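Local coordinates for ATP grasp ligase (Microcystis aeruginosa MRC, PDB 5IG9), which is an ATP-grasp ligase that probably closes ester (lactone) links between side chains of the microviridin precursor peptide, using ATP, at residues I19-A24 against A316-L321. Numbering follows the deposited sequence.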
loop_
_atom_site.group_PDB
_atom_site.type_symbol
_atom_site.label_atom_id
_atom_site.label_comp_id
_atom_site.label_asym_id
_atom_site.label_seq_id
_atom_site.Cartn_x
_atom_site.Cartn_y
_atom_site.Cartn_z
ATOM N N ILE A 19 -11.979 -20.109 -13.077
ATOM C CA ILE A 19 -11.266 -21.381 -12.968
ATOM C C ILE A 19 -11.782 -22.370 -14.005
ATOM O O ILE A 19 -11.009 -23.147 -14.578
ATOM C CB ILE A 19 -11.368 -21.948 -11.538
ATOM C CG1 ILE A 19 -12.782 -22.452 -11.239
ATOM C CG2 ILE A 19 -10.962 -20.906 -10.516
ATOM C CD1 ILE A 19 -12.902 -23.172 -9.919
ATOM N N LYS A 20 -13.088 -22.344 -14.282
ATOM C CA LYS A 20 -13.643 -23.282 -15.250
ATOM C C LYS A 20 -13.253 -22.898 -16.670
ATOM O O LYS A 20 -13.010 -23.771 -17.510
ATOM C CB LYS A 20 -15.161 -23.355 -15.099
ATOM C CG LYS A 20 -15.614 -23.918 -13.763
ATOM C CD LYS A 20 -17.103 -24.208 -13.764
ATOM C CE LYS A 20 -17.629 -24.370 -12.350
ATOM N NZ LYS A 20 -16.727 -25.210 -11.515
ATOM N N ALA A 21 -13.180 -21.596 -16.955
ATOM C CA ALA A 21 -12.688 -21.158 -18.255
ATOM C C ALA A 21 -11.197 -21.426 -18.397
ATOM O O ALA A 21 -10.718 -21.692 -19.504
ATOM C CB ALA A 21 -12.991 -19.676 -18.464
ATOM N N ILE A 22 -10.452 -21.359 -17.291
ATOM C CA ILE A 22 -9.044 -21.743 -17.314
ATOM C C ILE A 22 -8.908 -23.246 -17.510
ATOM O O ILE A 22 -8.137 -23.712 -18.357
ATOM C CB ILE A 22 -8.334 -21.278 -16.029
ATOM C CG1 ILE A 22 -8.169 -19.762 -16.019
ATOM C CG2 ILE A 22 -6.973 -21.943 -15.899
ATOM C CD1 ILE A 22 -7.455 -19.252 -14.793
ATOM N N GLU A 23 -9.660 -24.029 -16.731
ATOM C CA GLU A 23 -9.602 -25.480 -16.870
ATOM C C GLU A 23 -10.055 -25.927 -18.254
ATOM O O GLU A 23 -9.522 -26.898 -18.804
ATOM C CB GLU A 23 -10.448 -26.152 -15.788
ATOM C CG GLU A 23 -9.875 -26.042 -14.388
ATOM C CD GLU A 23 -10.862 -26.469 -13.321
ATOM O OE1 GLU A 23 -12.058 -26.629 -13.641
ATOM O OE2 GLU A 23 -10.442 -26.647 -12.160
ATOM N N ALA A 24 -11.038 -25.237 -18.835
ATOM C CA ALA A 24 -11.513 -25.627 -20.156
ATOM C C ALA A 24 -10.498 -25.316 -21.249
ATOM O O ALA A 24 -10.631 -25.827 -22.365
ATOM C CB ALA A 24 -12.848 -24.948 -20.463
ATOM N N ALA A 316 -12.454 -13.509 -21.008
ATOM C CA ALA A 316 -11.323 -12.673 -21.400
ATOM C C ALA A 316 -10.237 -12.682 -20.335
ATOM O O ALA A 316 -9.043 -12.663 -20.654
ATOM C CB ALA A 316 -11.788 -11.244 -21.677
ATOM N N ILE A 317 -10.633 -12.709 -19.061
ATOM C CA ILE A 317 -9.658 -12.752 -17.975
ATOM C C ILE A 317 -8.908 -14.075 -17.992
ATOM O O ILE A 317 -7.676 -14.110 -17.888
ATOM C CB ILE A 317 -10.351 -12.520 -16.620
ATOM C CG1 ILE A 317 -10.902 -11.096 -16.542
ATOM C CG2 ILE A 317 -9.387 -12.793 -15.469
ATOM C CD1 ILE A 317 -11.625 -10.803 -15.254
ATOM N N ALA A 318 -9.641 -15.183 -18.119
ATOM C CA ALA A 318 -9.002 -16.493 -18.167
ATOM C C ALA A 318 -8.061 -16.610 -19.360
ATOM O O ALA A 318 -7.025 -17.278 -19.277
ATOM C CB ALA A 318 -10.061 -17.592 -18.209
ATOM N N GLU A 319 -8.397 -15.963 -20.479
ATOM C CA GLU A 319 -7.529 -16.033 -21.651
ATOM C C GLU A 319 -6.218 -15.294 -21.414
ATOM O O GLU A 319 -5.137 -15.839 -21.657
ATOM C CB GLU A 319 -8.253 -15.487 -22.885
ATOM C CG GLU A 319 -9.331 -16.423 -23.424
ATOM C CD GLU A 319 -10.053 -15.866 -24.642
ATOM O OE1 GLU A 319 -9.678 -14.768 -25.106
ATOM O OE2 GLU A 319 -10.996 -16.524 -25.133
ATOM N N ILE A 320 -6.286 -14.055 -20.926
ATOM C CA ILE A 320 -5.055 -13.299 -20.714
ATOM C C ILE A 320 -4.233 -13.915 -19.586
ATOM O O ILE A 320 -3.009 -13.745 -19.534
ATOM C CB ILE A 320 -5.364 -11.811 -20.453
ATOM C CG1 ILE A 320 -4.108 -10.959 -20.640
ATOM C CG2 ILE A 320 -5.913 -11.607 -19.052
ATOM C CD1 ILE A 320 -4.348 -9.483 -20.451
ATOM N N LEU A 321 -4.877 -14.651 -18.680
ATOM C CA LEU A 321 -4.139 -15.300 -17.603
ATOM C C LEU A 321 -3.333 -16.482 -18.130
ATOM O O LEU A 321 -2.155 -16.644 -17.786
ATOM C CB LEU A 321 -5.097 -15.745 -16.499
ATOM C CG LEU A 321 -5.494 -14.682 -15.470
ATOM C CD1 LEU A 321 -6.454 -15.257 -14.442
ATOM C CD2 LEU A 321 -4.263 -14.102 -14.788
#
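A318 meets A21 and I22 where two helices pack on the parallel sheet of the Rossmann-like pre-ATP-grasp domain: helix 14-23, which follows the first strand, and helix 313-323, close to the C-terminus. Their local axes approach to 8.6 Å at a signed crossing angle of -50°, running broadly in the same direction. Across the two segments the nearest CA atoms are those of I22 and A318, 5.3 Å apart, an approach consistent with the small side chain of A318. A318 CB bridges two successive residues of helix 14-23, 3.6 Å from both A21 CB and I22 CG1. I22 has CG1 beside its own backbone N and anti to the carbonyl carbon (chi1 -71°), which swings the longer branch toward helix 313-323. No hydrogen bond crosses the interface; the contact is wholly apolar. L321, one turn beyond A318, and I22 also both touch V3 of strand 3-7, while L321 reaches L113 of strand 111-113, so the C-terminal helix is seated against both the N-terminal sheet and helix 14-23. With chi2 extended at -179°, the I22 branch ends in a methyl, CD1, that lies 4.1 Å from L321 CD1.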